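Local coordinates for aminotransferase (Neisseria meningitidis Z2491, PDB 3JTX), which probably transfers amino groups between amino acids and 2-oxo acids, using pyridoxal phosphate held as a Schiff base on a lysine, as class I and II aminotransferases do, at residues A[315-320]-A[390-395]; A[329-334]-A[371-376]; A[30-35]-A[350-355]. One frame throughout, in Å; residues are numbered along the deposited sequence.

Contact 1 of 3, residues A[315-320]-A[390-395]; sequences QQVFDV and DIVSLY
Val-317 and Phe-318 press against the end of helix 381-394 and Tyr-395 beyond it, where Ile-391, Val-392 and Tyr-395 form the receiving surface. Two bumps on the loop do most of the work. The first is the forked end of Val-317. Its CG2 branch rests against CG1 of Val-392, 3.7 Å away, the two valines passing alongside with their branches running opposite ways. The other branch, CG1, is swung anti to the backbone N (chi1 164°), which carries it toward Tyr-395: it lies 3.2 Å from the carbonyl O of Tyr-395 and also meets that residue's CB. The same methyl stands over the centre of the Phe-318 ring, 3.9 Å above its plane, so the two loop side chains pack on each other as well as on 390-395.

The second bump is the far end of that ring. Phe-318 CZ pushes into a notch between CB of Tyr-395 and CG2 of Ile-391, at 3.8 Å from each of these two carbons, while CE2 also leans on the Ile-391 methyl and more loosely on CG2 of Val-392. The Tyr-395 ring itself heads away, and it is CB, with CG behind it, that lines the notch; its OH bonds to Asn-344. The amide of Gln-316 passes Val-392 CG1 and takes its polar partners elsewhere, NE2 on Ile-313 O and OE1 on Arg-396. The join is therefore held by shape and apolar contact.

Around it, helix 338-349 supports the turn through Leu-345, which touches Ile-391, Leu-394 and Tyr-395, and Phe-341 meets the Tyr-395 ring. Phe-318 also lies on Leu-331 of strand 328-332, and Val-392 touches Ile-313 of helix 294-314, whose chain leads straight into this loop.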
loop_
_atom_site.group_PDB
_atom_site.type_symbol
_atom_site.label_atom_id
_atom_site.label_comp_id
_atom_site.label_asym_id
_atom_site.label_seq_id
_atom_site.Cartn_x
_atom_site.Cartn_y
_atom_site.Cartn_z
ATOM N N GLN A 315 16.361 6.281 38.499
ATOM C CA GLN A 315 15.946 7.265 39.509
ATOM C C GLN A 315 17.028 7.587 40.547
ATOM O O GLN A 315 16.880 8.533 41.304
ATOM C CB GLN A 315 14.660 6.817 40.204
ATOM C CG GLN A 315 13.405 7.034 39.368
ATOM C CD GLN A 315 12.167 6.418 39.993
ATOM O OE1 GLN A 315 12.255 5.462 40.767
ATOM N NE2 GLN A 315 11.004 6.961 39.654
ATOM N N GLN A 316 18.110 6.813 40.573
ATOM C CA GLN A 316 19.242 7.120 41.431
ATOM C C GLN A 316 19.895 8.440 41.060
ATOM O O GLN A 316 20.476 9.076 41.908
ATOM C CB GLN A 316 20.297 6.016 41.362
ATOM C CG GLN A 316 19.868 4.695 41.975
ATOM C CD GLN A 316 20.865 3.595 41.696
ATOM O OE1 GLN A 316 21.631 3.218 42.563
ATOM N NE2 GLN A 316 20.885 3.105 40.472
ATOM N N VAL A 317 19.811 8.828 39.789
ATOM C CA VAL A 317 20.506 10.015 39.274
ATOM C C VAL A 317 19.567 10.963 38.514
ATOM O O VAL A 317 19.741 12.177 38.578
ATOM C CB VAL A 317 21.699 9.581 38.385
ATOM C CG1 VAL A 317 22.207 10.724 37.524
ATOM C CG2 VAL A 317 22.831 9.023 39.265
ATOM N N PHE A 318 18.554 10.418 37.840
ATOM C CA PHE A 318 17.699 11.206 36.952
ATOM C C PHE A 318 16.320 11.473 37.513
ATOM O O PHE A 318 15.814 10.717 38.337
ATOM C CB PHE A 318 17.551 10.484 35.607
ATOM C CG PHE A 318 18.858 10.250 34.921
ATOM C CD1 PHE A 318 19.491 11.283 34.243
ATOM C CD2 PHE A 318 19.477 9.012 34.979
ATOM C CE1 PHE A 318 20.710 11.077 33.631
ATOM C CE2 PHE A 318 20.694 8.801 34.358
ATOM C CZ PHE A 318 21.319 9.837 33.692
ATOM N N ASP A 319 15.716 12.550 37.022
ATOM C CA ASP A 319 14.350 12.902 37.343
ATOM C C ASP A 319 13.479 12.197 36.313
ATOM O O ASP A 319 13.307 12.687 35.198
ATOM C CB ASP A 319 14.174 14.419 37.267
ATOM C CG ASP A 319 12.770 14.878 37.632
ATOM O OD1 ASP A 319 11.946 14.054 38.097
ATOM O OD2 ASP A 319 12.495 16.084 37.447
ATOM N N VAL A 320 12.953 11.037 36.689
ATOM C CA VAL A 320 12.265 10.165 35.740
ATOM C C VAL A 320 11.250 9.318 36.479
ATOM O O VAL A 320 11.424 9.021 37.665
ATOM C CB VAL A 320 13.269 9.238 34.991
ATOM C CG1 VAL A 320 13.990 8.343 35.966
ATOM C CG2 VAL A 320 12.572 8.404 33.912
ATOM N N ASP A 390 24.954 1.248 33.598
ATOM C CA ASP A 390 26.079 1.910 32.951
ATOM C C ASP A 390 25.802 3.398 32.742
ATOM O O ASP A 390 26.692 4.221 32.951
ATOM C CB ASP A 390 26.433 1.214 31.626
ATOM C CG ASP A 390 27.003 -0.206 31.834
ATOM O OD1 ASP A 390 27.418 -0.531 32.964
ATOM O OD2 ASP A 390 27.025 -0.997 30.877
ATOM N N ILE A 391 24.576 3.751 32.348
ATOM C CA ILE A 391 24.219 5.161 32.176
ATOM C C ILE A 391 24.362 5.914 33.522
ATOM O O ILE A 391 24.972 6.983 33.587
ATOM C CB ILE A 391 22.792 5.338 31.583
ATOM C CG1 ILE A 391 22.743 4.820 30.141
ATOM C CG2 ILE A 391 22.355 6.812 31.608
ATOM C CD1 ILE A 391 21.332 4.569 29.583
ATOM N N VAL A 392 23.811 5.336 34.589
ATOM C CA VAL A 392 23.856 5.950 35.918
ATOM C C VAL A 392 25.287 6.203 36.389
ATOM O O VAL A 392 25.586 7.288 36.914
ATOM C CB VAL A 392 23.064 5.111 36.971
ATOM C CG1 VAL A 392 23.457 5.498 38.407
ATOM C CG2 VAL A 392 21.559 5.259 36.751
ATOM N N SER A 393 26.185 5.240 36.195
ATOM C CA SER A 393 27.556 5.428 36.690
ATOM C C SER A 393 28.298 6.534 35.932
ATOM O O SER A 393 29.193 7.152 36.490
ATOM C CB SER A 393 28.362 4.125 36.691
ATOM O OG SER A 393 28.438 3.578 35.396
ATOM N N LEU A 394 27.922 6.797 34.683
ATOM C CA LEU A 394 28.505 7.914 33.925
ATOM C C LEU A 394 27.973 9.283 34.367
ATOM O O LEU A 394 28.612 10.313 34.094
ATOM C CB LEU A 394 28.252 7.752 32.428
ATOM C CG LEU A 394 28.919 6.571 31.727
ATOM C CD1 LEU A 394 28.287 6.371 30.333
ATOM C CD2 LEU A 394 30.436 6.767 31.644
ATOM N N TYR A 395 26.822 9.298 35.038
ATOM C CA TYR A 395 26.186 10.554 35.477
ATOM C C TYR A 395 26.079 10.679 37.002
ATOM O O TYR A 395 25.350 11.517 37.502
ATOM C CB TYR A 395 24.842 10.754 34.730
ATOM C CG TYR A 395 25.146 11.103 33.301
ATOM C CD1 TYR A 395 25.348 10.106 32.344
ATOM C CD2 TYR A 395 25.375 12.425 32.932
ATOM C CE1 TYR A 395 25.706 10.431 31.036
ATOM C CE2 TYR A 395 25.729 12.758 31.633
ATOM C CZ TYR A 395 25.916 11.761 30.699
ATOM O OH TYR A 395 26.289 12.104 29.426
#

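Contact 2 of 3, residues A[329-334]-A[371-376]; sequences IWLKVP and GYVRIA
Ile-329 to Lys-332 and Tyr-372 to Ile-375 pair as antiparallel neighbours in the three-stranded sheet of the small domain, in the class I and II aminotransferase fold. Two hydrogen-bonded pairs, Ile-329 with Ile-375 and Leu-331 with Val-373, each exchange both backbone bonds. The shortest runs 2.8 Å from Ile-329 N to Ile-375 O. The longest is 3.0 Å from Val-373 N to Leu-331 O. Past the strand end, Val-333 N still reaches Gly-371 O at 2.9 Å, and a water donates to that same oxygen and to Val-333 O.

On one face of the sheet the indole of Trp-330 lies flat against Tyr-372. The five-membered ring and the phenol ring form an offset stack, centroids 4.2 Å apart and planes only 6° from parallel, while CB of Tyr-372 sits over the six-membered ring, 3.5 Å from its centroid, in a CH-pi contact. Trp-330 CG is anti to the backbone N (chi1 -174°), and this lays the indole across the neighbouring strand. On the side of the phenol away from the indole lies Lys-332, its CB 3.7 Å from Tyr-372 CE1. The opposite face is aliphatic: Leu-331 CD2 meets Ile-375 CD1 at 3.9 Å, and Val-333 CG2 meets Val-373 CG1. Phe-341 of helix 338-349 closes over Leu-331, Val-333 and Val-373.

Arg-374 shares the aromatic face, and its CB rests beside Trp-330 CE3. Its guanidinium bonds to His-36 O and Asn-179 OD1 and makes a salt bridge to the sulfonate of a bound MES, likely from the crystallisation liquor. Arg-374 is probably the counterpart of the arginine that, in this family, binds the substrate carboxylate, which the sulfonate would then mimic. A buried guanidinium held by two neutral oxygens and an anion is consistent with a site for a negatively charged group.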
loop_
_atom_site.group_PDB
_atom_site.type_symbol
_atom_site.label_atom_id
_atom_site.label_comp_id
_atom_site.label_asym_id
_atom_site.label_seq_id
_atom_site.Cartn_x
_atom_site.Cartn_y
_atom_site.Cartn_z
ATOM N N ILE A 329 11.245 5.376 27.355
ATOM C CA ILE A 329 11.526 6.295 28.439
ATOM C C ILE A 329 12.004 7.602 27.761
ATOM O O ILE A 329 12.963 7.597 26.984
ATOM C CB ILE A 329 12.621 5.769 29.371
ATOM C CG1 ILE A 329 12.172 4.469 30.061
ATOM C CG2 ILE A 329 12.968 6.809 30.419
ATOM C CD1 ILE A 329 13.233 3.876 30.968
ATOM N N TRP A 330 11.303 8.698 28.035
ATOM C CA TRP A 330 11.670 10.030 27.537
ATOM C C TRP A 330 12.475 10.679 28.654
ATOM O O TRP A 330 11.927 11.345 29.540
ATOM C CB TRP A 330 10.371 10.777 27.178
ATOM C CG TRP A 330 10.420 12.142 26.514
ATOM C CD1 TRP A 330 9.727 13.268 26.923
ATOM C CD2 TRP A 330 11.076 12.506 25.295
ATOM N NE1 TRP A 330 9.937 14.299 26.050
ATOM C CE2 TRP A 330 10.771 13.867 25.048
ATOM C CE3 TRP A 330 11.906 11.824 24.395
ATOM C CZ2 TRP A 330 11.279 14.562 23.941
ATOM C CZ3 TRP A 330 12.425 12.522 23.299
ATOM C CH2 TRP A 330 12.092 13.864 23.070
ATOM N N LEU A 331 13.787 10.471 28.618
ATOM C CA LEU A 331 14.652 10.794 29.739
ATOM C C LEU A 331 15.145 12.246 29.710
ATOM O O LEU A 331 15.805 12.682 28.757
ATOM C CB LEU A 331 15.845 9.832 29.771
ATOM C CG LEU A 331 16.774 10.009 30.977
ATOM C CD1 LEU A 331 16.045 9.597 32.269
ATOM C CD2 LEU A 331 18.080 9.229 30.812
ATOM N N LYS A 332 14.826 12.987 30.766
ATOM C CA LYS A 332 15.307 14.352 30.932
ATOM C C LYS A 332 16.811 14.340 31.209
ATOM O O LYS A 332 17.274 13.714 32.164
ATOM C CB LYS A 332 14.548 15.057 32.069
ATOM C CG LYS A 332 14.838 16.562 32.195
ATOM C CD LYS A 332 14.050 17.193 33.366
ATOM C CE LYS A 332 14.705 18.479 33.879
ATOM N NZ LYS A 332 13.934 19.130 34.997
ATOM N N VAL A 333 17.557 15.033 30.349
ATOM C CA VAL A 333 18.997 15.144 30.449
ATOM C C VAL A 333 19.347 16.234 31.478
ATOM O O VAL A 333 18.958 17.394 31.305
ATOM C CB VAL A 333 19.614 15.506 29.077
ATOM C CG1 VAL A 333 21.124 15.769 29.207
ATOM C CG2 VAL A 333 19.309 14.390 28.062
ATOM N N PRO A 334 20.088 15.871 32.537
ATOM C CA PRO A 334 20.406 16.817 33.615
ATOM C C PRO A 334 20.889 18.212 33.170
ATOM O O PRO A 334 20.335 19.215 33.636
ATOM C CB PRO A 334 21.468 16.076 34.413
ATOM C CG PRO A 334 21.055 14.625 34.280
ATOM C CD PRO A 334 20.543 14.503 32.864
ATOM N N GLY A 371 16.884 18.576 25.239
ATOM C CA GLY A 371 16.960 18.321 26.675
ATOM C C GLY A 371 16.429 16.965 27.099
ATOM O O GLY A 371 16.398 16.665 28.296
ATOM N N TYR A 372 16.033 16.144 26.122
ATOM C CA TYR A 372 15.544 14.781 26.350
ATOM C C TYR A 372 16.214 13.826 25.393
ATOM O O TYR A 372 16.607 14.235 24.319
ATOM C CB TYR A 372 14.035 14.703 26.096
ATOM C CG TYR A 372 13.237 15.406 27.156
ATOM C CD1 TYR A 372 12.798 14.727 28.286
ATOM C CD2 TYR A 372 12.938 16.758 27.041
ATOM C CE1 TYR A 372 12.079 15.377 29.280
ATOM C CE2 TYR A 372 12.206 17.419 28.035
ATOM C CZ TYR A 372 11.792 16.722 29.151
ATOM O OH TYR A 372 11.081 17.369 30.144
ATOM N N VAL A 373 16.343 12.559 25.801
ATOM C CA VAL A 373 16.675 11.482 24.880
ATOM C C VAL A 373 15.588 10.424 24.938
ATOM O O VAL A 373 15.022 10.144 26.007
ATOM C CB VAL A 373 18.072 10.838 25.163
ATOM C CG1 VAL A 373 19.178 11.844 24.945
ATOM C CG2 VAL A 373 18.160 10.220 26.599
ATOM N N ARG A 374 15.270 9.848 23.785
ATOM C CA ARG A 374 14.386 8.707 23.751
ATOM C C ARG A 374 15.187 7.410 23.930
ATOM O O ARG A 374 16.158 7.158 23.225
ATOM C CB ARG A 374 13.565 8.662 22.458
ATOM C CG ARG A 374 12.404 7.700 22.550
ATOM C CD ARG A 374 11.755 7.484 21.235
ATOM N NE ARG A 374 12.606 6.806 20.280
ATOM C CZ ARG A 374 12.284 6.604 19.003
ATOM N NH1 ARG A 374 11.116 7.013 18.531
ATOM N NH2 ARG A 374 13.119 5.965 18.196
ATOM N N ILE A 375 14.762 6.598 24.898
ATOM C CA ILE A 375 15.310 5.263 25.141
ATOM C C ILE A 375 14.180 4.258 24.940
ATOM O O ILE A 375 13.116 4.407 25.548
ATOM C CB ILE A 375 15.826 5.145 26.610
ATOM C CG1 ILE A 375 16.977 6.110 26.858
ATOM C CG2 ILE A 375 16.279 3.749 26.928
ATOM C CD1 ILE A 375 17.294 6.354 28.362
ATOM N N ALA A 376 14.392 3.268 24.071
ATOM C CA ALA A 376 13.427 2.196 23.821
ATOM C C ALA A 376 13.872 0.953 24.570
ATOM O O ALA A 376 15.008 0.526 24.410
ATOM C CB ALA A 376 13.323 1.899 22.297
HETATM O O HOH W 1 16.430 18.780 29.818
#

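Contact 3 of 3, residues A[30-35]-A[350-355]; sequences MEAVPL and AIQVLP
The carbonyl O of Ala-350 accepts a hydrogen bond from Val-33 N at 2.9 Å. A weaker CA-H...O contact reaches the same Ala-350 O from Ala-32 CA at 3.3 Å. Two further backbone bonds continue the pairing. Gln-352 N gives its hydrogen to Val-33 O, also over 2.9 Å and nearly straight, and Leu-35 N reaches Gln-352 O at 2.8 Å, though this last bond is clearly bent, 131° at the hydrogen. Val-33 pairs with Ile-351 and Pro-34 with Gln-352 in parallel fashion; proline brings no N-H, but the parallel pattern asks for none at that position.

Val-33 and Ile-351 run alongside one another from adjacent strands, with CG2 of Val-33 4.2 Å from CG1 of Ile-351. Leu-35 adds a second hydrophobic grip, its CD1 resting on Ile-351 CG2. On the other face, the Gln-352 chain leans back over residues 32-34: its CG is anti to the carbonyl carbon (chi1 -59°), and OE1 comes to 3.5 Å from CA of Pro-34 and lies against CB of Ala-32, van der Waals touches. Trp-346 of helix 338-349 touches both Ala-32 and Gln-352. At the start of the contact, the CB of Ala-350 lies against Met-30 O and Glu-31 O and meets CB of Met-30, a selenomethionine. Ala-350 has positive phi (59°), and is where the chain leaves helix 338-349 and turns into the strand.

Thr-383, Ala-387, Asp-390 and Ile-391 of helix 381-394 pack against the Val-33, Leu-35 and Ile-351 face. A short parallel pair tying an N-terminal strand to the C-terminal part of the chain is consistent with the small domain of fold-type I aminotransferases, which draws on both ends of the sequence.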
loop_
_atom_site.group_PDB
_atom_site.type_symbol
_atom_site.label_atom_id
_atom_site.label_comp_id
_atom_site.label_asym_id
_atom_site.label_seq_id
_atom_site.Cartn_x
_atom_site.Cartn_y
_atom_site.Cartn_z
HETATM N N MSE A 30 33.127 -3.845 22.877
HETATM C CA MSE A 30 31.837 -3.553 23.494
HETATM C C MSE A 30 30.763 -3.596 22.447
HETATM O O MSE A 30 30.830 -2.833 21.493
HETATM C CB MSE A 30 31.839 -2.154 24.099
HETATM C CG MSE A 30 32.424 -2.088 25.468
HETATM SE SE MSE A 30 31.708 -0.533 26.433
HETATM C CE MSE A 30 33.319 -0.238 27.474
ATOM N N GLU A 31 29.773 -4.469 22.641
ATOM C CA GLU A 31 28.696 -4.645 21.685
ATOM C C GLU A 31 27.787 -3.423 21.786
ATOM O O GLU A 31 27.438 -3.010 22.885
ATOM C CB GLU A 31 27.899 -5.909 22.034
ATOM C CG GLU A 31 26.768 -6.279 21.089
ATOM C CD GLU A 31 25.922 -7.439 21.635
ATOM O OE1 GLU A 31 26.376 -8.145 22.571
ATOM O OE2 GLU A 31 24.799 -7.644 21.125
ATOM N N ALA A 32 27.446 -2.835 20.651
ATOM C CA ALA A 32 26.553 -1.674 20.633
ATOM C C ALA A 32 25.215 -2.063 21.279
ATOM O O ALA A 32 24.739 -3.194 21.089
ATOM C CB ALA A 32 26.339 -1.188 19.204
ATOM N N VAL A 33 24.621 -1.143 22.043
ATOM C CA VAL A 33 23.333 -1.382 22.701
ATOM C C VAL A 33 22.279 -0.468 22.039
ATOM O O VAL A 33 22.254 0.746 22.291
ATOM C CB VAL A 33 23.401 -1.111 24.220
ATOM C CG1 VAL A 33 22.106 -1.535 24.896
ATOM C CG2 VAL A 33 24.581 -1.855 24.881
ATOM N N PRO A 34 21.436 -1.043 21.173
ATOM C CA PRO A 34 20.549 -0.205 20.368
ATOM C C PRO A 34 19.281 0.162 21.119
ATOM O O PRO A 34 18.308 -0.596 21.102
ATOM C CB PRO A 34 20.240 -1.092 19.158
ATOM C CG PRO A 34 20.246 -2.472 19.721
ATOM C CD PRO A 34 21.386 -2.457 20.742
ATOM N N LEU A 35 19.294 1.305 21.797
ATOM C CA LEU A 35 18.084 1.793 22.483
ATOM C C LEU A 35 17.451 2.965 21.740
ATOM O O LEU A 35 16.490 3.587 22.227
ATOM C CB LEU A 35 18.399 2.196 23.920
ATOM C CG LEU A 35 19.166 1.183 24.787
ATOM C CD1 LEU A 35 19.433 1.786 26.141
ATOM C CD2 LEU A 35 18.438 -0.164 24.930
ATOM N N ALA A 350 29.184 2.314 24.332
ATOM C CA ALA A 350 28.566 1.812 23.112
ATOM C C ALA A 350 27.049 1.828 23.191
ATOM O O ALA A 350 26.394 1.061 22.497
ATOM C CB ALA A 350 29.085 0.373 22.768
ATOM N N ILE A 351 26.476 2.679 24.046
ATOM C CA ILE A 351 25.016 2.710 24.194
ATOM C C ILE A 351 24.439 3.747 23.238
ATOM O O ILE A 351 24.868 4.901 23.234
ATOM C CB ILE A 351 24.567 3.019 25.647
ATOM C CG1 ILE A 351 25.009 1.911 26.629
ATOM C CG2 ILE A 351 23.027 3.201 25.693
ATOM C CD1 ILE A 351 24.901 2.317 28.129
ATOM N N GLN A 352 23.447 3.335 22.455
ATOM C CA GLN A 352 22.780 4.190 21.482
ATOM C C GLN A 352 21.395 4.662 21.996
ATOM O O GLN A 352 20.457 3.858 22.150
ATOM C CB GLN A 352 22.617 3.437 20.157
ATOM C CG GLN A 352 23.928 2.960 19.514
ATOM C CD GLN A 352 23.692 2.000 18.346
ATOM O OE1 GLN A 352 23.280 0.859 18.538
ATOM N NE2 GLN A 352 23.944 2.471 17.138
ATOM N N VAL A 353 21.287 5.959 22.270
ATOM C CA VAL A 353 19.995 6.603 22.560
ATOM C C VAL A 353 19.751 7.715 21.548
ATOM O O VAL A 353 20.682 8.173 20.898
ATOM C CB VAL A 353 19.910 7.158 24.008
ATOM C CG1 VAL A 353 20.182 6.041 25.013
ATOM C CG2 VAL A 353 20.864 8.340 24.228
ATOM N N LEU A 354 18.500 8.148 21.407
ATOM C CA LEU A 354 18.135 9.127 20.366
ATOM C C LEU A 354 17.995 10.547 20.938
ATOM O O LEU A 354 17.096 10.790 21.761
ATOM C CB LEU A 354 16.819 8.716 19.709
ATOM C CG LEU A 354 16.495 9.418 18.379
ATOM C CD1 LEU A 354 17.550 9.100 17.316
ATOM C CD2 LEU A 354 15.115 9.029 17.878
ATOM N N PRO A 355 18.868 11.494 20.509
ATOM C CA PRO A 355 18.677 12.879 20.901
ATOM C C PRO A 355 17.262 13.363 20.569
ATOM O O PRO A 355 16.787 13.216 19.429
ATOM C CB PRO A 355 19.737 13.620 20.072
ATOM C CG PRO A 355 20.817 12.622 19.930
ATOM C CD PRO A 355 20.092 11.338 19.707
#

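All three contacts belong to the small domain, but at different depths. Contact 2 is the most buried, about 17 Å between its centre and that of the chain, and joins backbone bonding with aromatic stacking beside a probable substrate pocket. Contact 3 is partly buried, a parallel backbone pairing with an apolar layer; it meets contact 2 through probable bonds from Ala-376 N to Leu-35 O and Arg-374 N to Leu-354 O. Contact 1, whose centre lies farthest from the centre of the chain, at about 27 Å, relies on packing alone. Phe-318 and Val-320 bring it onto strand 328-332, while Asp-390 and Ile-391 touch Ile-351: helix 381-394, part of contact 1, also packs on contact 3.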